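Local coordinates for Endonuclease/exonuclease/phosphatase domain-containing protein (Enterococcus faecalis, PDB 3L1W), which is of unknown function but belongs to the endonuclease/exonuclease/phosphatase family and may act as a 3'-5' RNA exonuclease, at residues 91-97 with 147-152; 141-146 with 173-179. One frame throughout, in Å; residues are numbered along the deposited sequence.

Interaction 1: 91-97 with 147-152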
# COMPACT_ATOMS: atom_id res chain seq x y z
N PHE A 91 24.41 -8.56 -19.10
CA PHE A 91 25.74 -8.22 -19.59
C PHE A 91 26.42 -7.30 -18.60
O PHE A 91 25.76 -6.71 -17.73
CB PHE A 91 25.65 -7.55 -20.97
CG PHE A 91 24.72 -6.37 -21.01
CD1 PHE A 91 25.20 -5.09 -20.75
CD2 PHE A 91 23.38 -6.53 -21.31
CE1 PHE A 91 24.34 -4.00 -20.79
CE2 PHE A 91 22.52 -5.44 -21.36
CZ PHE A 91 23.00 -4.17 -21.10
N TRP A 92 27.73 -7.20 -18.73
CA TRP A 92 28.54 -6.35 -17.87
C TRP A 92 28.61 -4.93 -18.41
O TRP A 92 28.63 -4.71 -19.63
CB TRP A 92 29.94 -6.97 -17.68
CG TRP A 92 29.87 -8.08 -16.69
CD1 TRP A 92 30.11 -7.99 -15.35
CD2 TRP A 92 29.48 -9.44 -16.93
NE1 TRP A 92 29.91 -9.21 -14.75
CE2 TRP A 92 29.52 -10.11 -15.70
CE3 TRP A 92 29.11 -10.15 -18.08
CZ2 TRP A 92 29.21 -11.47 -15.58
CZ3 TRP A 92 28.81 -11.49 -17.96
CH2 TRP A 92 28.86 -12.14 -16.72
N LEU A 93 28.62 -3.97 -17.50
CA LEU A 93 28.66 -2.57 -17.88
C LEU A 93 30.11 -2.13 -18.05
O LEU A 93 30.63 -1.32 -17.28
CB LEU A 93 27.94 -1.72 -16.82
CG LEU A 93 26.53 -2.19 -16.44
CD1 LEU A 93 25.84 -1.15 -15.56
CD2 LEU A 93 25.67 -2.49 -17.65
N SER A 94 30.74 -2.68 -19.08
CA SER A 94 32.18 -2.58 -19.27
C SER A 94 32.48 -2.46 -20.75
O SER A 94 31.57 -2.41 -21.58
CB SER A 94 32.85 -3.83 -18.74
OG SER A 94 32.60 -4.93 -19.60
N GLU A 95 33.77 -2.45 -21.09
CA GLU A 95 34.18 -2.39 -22.48
C GLU A 95 34.13 -3.77 -23.15
O GLU A 95 34.35 -3.90 -24.36
CB GLU A 95 35.57 -1.76 -22.60
CG GLU A 95 35.56 -0.30 -22.11
CD GLU A 95 36.87 0.41 -22.29
OE1 GLU A 95 37.92 -0.26 -22.38
OE2 GLU A 95 36.86 1.66 -22.34
N THR A 96 33.80 -4.79 -22.36
CA THR A 96 33.60 -6.14 -22.87
C THR A 96 32.37 -6.75 -22.20
O THR A 96 32.47 -7.59 -21.30
CB THR A 96 34.83 -7.02 -22.61
OG1 THR A 96 35.06 -7.11 -21.20
CG2 THR A 96 36.05 -6.41 -23.28
N PRO A 97 31.18 -6.32 -22.65
CA PRO A 97 29.92 -6.64 -21.97
C PRO A 97 29.59 -8.14 -21.84
O PRO A 97 28.81 -8.50 -20.97
CB PRO A 97 28.88 -5.94 -22.84
CG PRO A 97 29.59 -4.81 -23.45
CD PRO A 97 30.98 -5.34 -23.73
N VAL A 147 26.87 2.05 -21.71
CA VAL A 147 26.92 0.65 -22.13
C VAL A 147 25.52 0.03 -22.23
O VAL A 147 25.22 -0.65 -23.20
CB VAL A 147 27.80 -0.19 -21.18
CG1 VAL A 147 27.78 -1.66 -21.60
CG2 VAL A 147 29.22 0.34 -21.18
N ILE A 148 24.66 0.28 -21.25
CA ILE A 148 23.28 -0.22 -21.35
C ILE A 148 22.62 0.28 -22.63
O ILE A 148 22.03 -0.50 -23.38
CB ILE A 148 22.43 0.24 -20.14
CG1 ILE A 148 22.99 -0.35 -18.85
CG2 ILE A 148 20.94 -0.15 -20.33
CD1 ILE A 148 22.19 -0.01 -17.61
N LEU A 149 22.71 1.57 -22.87
CA LEU A 149 21.99 2.17 -23.99
C LEU A 149 22.52 1.71 -25.34
O LEU A 149 21.77 1.59 -26.31
CB LEU A 149 22.00 3.69 -23.89
CG LEU A 149 21.24 4.20 -22.66
CD1 LEU A 149 21.28 5.72 -22.56
CD2 LEU A 149 19.80 3.71 -22.68
N GLU A 150 23.83 1.47 -25.40
CA GLU A 150 24.44 0.97 -26.63
C GLU A 150 24.13 -0.51 -26.83
O GLU A 150 23.73 -0.94 -27.92
CB GLU A 150 25.95 1.19 -26.59
CG GLU A 150 26.35 2.66 -26.65
CD GLU A 150 27.85 2.86 -26.66
OE1 GLU A 150 28.60 1.87 -26.46
OE2 GLU A 150 28.29 4.02 -26.87
N GLU A 151 24.32 -1.29 -25.76
CA GLU A 151 24.20 -2.74 -25.85
C GLU A 151 22.77 -3.16 -26.18
O GLU A 151 22.56 -4.13 -26.92
CB GLU A 151 24.67 -3.38 -24.54
CG GLU A 151 24.62 -4.90 -24.51
CD GLU A 151 25.74 -5.57 -25.31
OE1 GLU A 151 26.67 -4.87 -25.77
OE2 GLU A 151 25.69 -6.80 -25.48
N LEU A 152 21.80 -2.41 -25.65
CA LEU A 152 20.39 -2.71 -25.90
C LEU A 152 19.75 -1.71 -26.86
O LEU A 152 18.53 -1.60 -26.92
CB LEU A 152 19.60 -2.74 -24.58
CG LEU A 152 19.95 -3.87 -23.61
CD1 LEU A 152 19.25 -3.71 -22.23
CD2 LEU A 152 19.60 -5.21 -24.23

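Interaction 2: 141-146 with 173-179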
# COMPACT_ATOMS: atom_id res chain seq x y z
N ARG A 141 28.84 6.28 -13.45
CA ARG A 141 27.43 6.08 -13.73
C ARG A 141 27.10 6.39 -15.19
O ARG A 141 26.39 5.63 -15.84
CB ARG A 141 26.58 6.93 -12.78
CG ARG A 141 26.69 6.44 -11.35
CD ARG A 141 25.79 7.22 -10.40
NE ARG A 141 26.36 8.46 -9.88
CZ ARG A 141 27.20 8.53 -8.85
NH1 ARG A 141 27.64 7.42 -8.26
NH2 ARG A 141 27.63 9.71 -8.43
N LEU A 142 27.61 7.51 -15.69
CA LEU A 142 27.39 7.87 -17.07
C LEU A 142 27.93 6.77 -17.97
O LEU A 142 27.30 6.38 -18.94
CB LEU A 142 28.09 9.19 -17.40
CG LEU A 142 27.85 9.78 -18.79
CD1 LEU A 142 26.40 10.19 -18.96
CD2 LEU A 142 28.76 10.97 -19.00
N ALA A 143 29.12 6.27 -17.63
CA ALA A 143 29.76 5.24 -18.45
C ALA A 143 28.97 3.94 -18.45
O ALA A 143 28.83 3.30 -19.50
CB ALA A 143 31.20 5.00 -17.98
N GLY A 144 28.47 3.55 -17.29
CA GLY A 144 27.68 2.33 -17.19
C GLY A 144 26.38 2.41 -17.98
O GLY A 144 26.00 1.46 -18.66
N MSE A 145 25.70 3.55 -17.89
CA MSE A 145 24.44 3.73 -18.60
C MSE A 145 24.68 3.79 -20.10
O MSE A 145 23.85 3.34 -20.89
CB MSE A 145 23.71 4.98 -18.11
CG MSE A 145 22.43 5.29 -18.88
SE MSE A 145 21.11 3.86 -18.76
CE MSE A 145 20.86 3.88 -16.84
N THR A 146 25.83 4.33 -20.50
CA THR A 146 26.20 4.38 -21.91
C THR A 146 26.27 2.96 -22.47
O THR A 146 25.77 2.69 -23.57
CB THR A 146 27.54 5.12 -22.10
OG1 THR A 146 27.38 6.49 -21.69
CG2 THR A 146 27.98 5.09 -23.56
N GLU A 173 22.44 14.83 -12.21
CA GLU A 173 23.65 14.21 -12.78
C GLU A 173 23.56 14.01 -14.28
O GLU A 173 22.47 13.86 -14.83
CB GLU A 173 23.98 12.87 -12.11
CG GLU A 173 24.51 12.98 -10.69
CD GLU A 173 25.41 11.81 -10.30
OE1 GLU A 173 25.65 10.92 -11.14
OE2 GLU A 173 25.87 11.79 -9.14
N GLU A 174 24.72 13.98 -14.94
CA GLU A 174 24.80 13.79 -16.38
C GLU A 174 24.07 12.55 -16.86
O GLU A 174 23.45 12.56 -17.92
CB GLU A 174 26.26 13.73 -16.86
CG GLU A 174 26.96 15.07 -16.98
CD GLU A 174 28.27 14.97 -17.76
OE1 GLU A 174 28.22 14.74 -18.99
OE2 GLU A 174 29.35 15.11 -17.14
N VAL A 175 24.13 11.47 -16.09
CA VAL A 175 23.49 10.24 -16.51
C VAL A 175 21.99 10.44 -16.77
O VAL A 175 21.43 9.84 -17.68
CB VAL A 175 23.75 9.07 -15.52
CG1 VAL A 175 23.11 9.35 -14.16
CG2 VAL A 175 23.23 7.75 -16.12
N HIS A 176 21.34 11.31 -15.99
CA HIS A 176 19.91 11.55 -16.18
C HIS A 176 19.65 12.33 -17.46
O HIS A 176 18.65 12.11 -18.14
CB HIS A 176 19.29 12.25 -14.97
CG HIS A 176 19.16 11.37 -13.78
ND1 HIS A 176 18.22 10.37 -13.70
CD2 HIS A 176 19.86 11.32 -12.62
CE1 HIS A 176 18.34 9.75 -12.53
NE2 HIS A 176 19.33 10.31 -11.87
N GLN A 177 20.55 13.24 -17.79
CA GLN A 177 20.43 14.00 -19.04
C GLN A 177 20.53 13.06 -20.23
O GLN A 177 19.81 13.20 -21.22
CB GLN A 177 21.51 15.09 -19.13
CG GLN A 177 21.29 16.24 -18.16
CD GLN A 177 19.93 16.90 -18.35
OE1 GLN A 177 19.07 16.84 -17.47
NE2 GLN A 177 19.74 17.52 -19.51
N LEU A 178 21.41 12.06 -20.12
CA LEU A 178 21.57 11.09 -21.20
C LEU A 178 20.31 10.24 -21.35
O LEU A 178 19.78 10.04 -22.45
CB LEU A 178 22.77 10.18 -20.92
CG LEU A 178 23.00 9.04 -21.91
CD1 LEU A 178 23.26 9.60 -23.30
CD2 LEU A 178 24.16 8.18 -21.46
N VAL A 179 19.84 9.72 -20.22
CA VAL A 179 18.64 8.89 -20.21
C VAL A 179 17.42 9.65 -20.76
O VAL A 179 16.61 9.09 -21.49
CB VAL A 179 18.40 8.35 -18.79
CG1 VAL A 179 16.99 7.78 -18.65
CG2 VAL A 179 19.47 7.31 -18.43

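Interaction 1: 91-97 with 147-152
Leu93 and Val147 bring the two backbones nearest, their CA atoms 5.6 Å apart, where the end of strand 83-92 and the turn after it meet the last turn of helix 138-151 and the residue after it; no hydrogen bond crosses. Phe91 gives the contact its broad apolar surface, and Glu151 lies across one face of it. The CG methylene of Glu151 sits over the middle of the Phe91 ring, 3.6 Å from the ring centroid and 1° off the normal, an almost ideal CH-pi contact. Phe91 reaches the helix with CG placed between its own backbone N and carbonyl carbon (chi1 53°). On one flank of the ring, Phe91 CE2 lies 3.8 Å from Leu152 CG, and Leu152 CD1 comes up to the edge in the ring plane; Ile148 CA also approaches the edge. The glutamate suits its place because its aliphatic part covers the aromatic face while a bend at chi2 (75°) lifts the carboxylate off the ring toward Pro97, with Glu151 OE1 3.7 Å from Pro97 CG.

In this DNase I-like fold, with its two mixed sheets, the helix packs against the sheet that has strand 83-92 at its edge: Ile148 and Leu152 also touch Ile129 on strand 126-132, and Leu152 touches Trp114 on strand 111-119. Beyond the strand, Leu93 centres an inverse gamma turn, and its CD2 meets Ile148 CG1 at 3.6 Å, branched apolar chains filling the buried side. Val147 spreads its two methyls against the turning backbone, CG1 3.7 Å from Trp92 O and CG2 3.6 Å from Ser94 O. That backbone is held by an ST turn, in which Ser94 OG accepts from Thr96 N at 3.0 Å; the same hydroxyl is hydrogen-bonded to Ser101 OG.

Interaction 2: 141-146 with 173-179
Arg141 meets Glu173 side-on, using NE and NH2, one for each carboxylate oxygen. The NE bond to Glu173 OE1 is 2.9 Å long and essentially straight at 179°, whereas NH2 reaches Glu173 OE2 at 2.8 Å along a noticeably bent line. Both oxygens are approached from their syn sides, though the guanidinium and carboxylate planes are turned 38° apart. A bend at chi3 in the arginine turns its NE edge to the acid.

Beside this pair runs an apolar seam. Met145, a selenomethionine, packs its CB tightly on Val175 CG2 at 3.4 Å, and its CG lies 3.6 Å from Val179 CG2; the flexible chain follows the surface left by the two beta-branched residues. Leu142 lays CD1 over the Val175 backbone, 3.8 Å from its CA, and against Leu178 CD2 at 3.9 Å. Leu178 CD2 also touches the hydroxyl oxygen of Thr146. That hydroxyl is turned back to its own helix, and Thr146 OG1 donates to Leu142 O at 2.8 Å. The backbone N of Thr146 reaches the same oxygen from the opposite face, so a polar group at the seam is satisfied locally.

The helices 138-151 and 174-179 pack nearly parallel: the axes of 141-146 and 174-179 approach to 9.0 Å and are inclined at 25°. Glu173 occupies the N-cap position of the second. Farther out, Arg141 NH1 is hydrogen-bonded to Asp134 O, which helps fix the guanidinium from another side, while Met145 also rests on Phe167. A bound sulfate, probably from the crystallisation liquor, makes a long, weak ion pair with Arg141 NH2. A buried arginine held by two bonds to Glu173 and one from NH1 to Asp134 O would be expected to keep its charge.

How the interactions relate
From the N terminus, the chain passes along strand 83-92 and, from its last residues, into the turn that completes 91-97, then through strands 111-119 and 126-132 to helix 138-151, whose final turn comes back to close interaction 1. Before reaching that end, the same helix has already presented 141-146, whose partner 173-179 follows only after helix 153-158 and strand 161-164. The two closures therefore cross, with their segments alternating along the chain. Helix 138-151 is shared, joining the edge of the six-stranded sheet to helix 174-179. The centres lie 13 Å apart, and the contacts touch directly: Leu149 CD1 packs 3.8 Å from Leu178 CG.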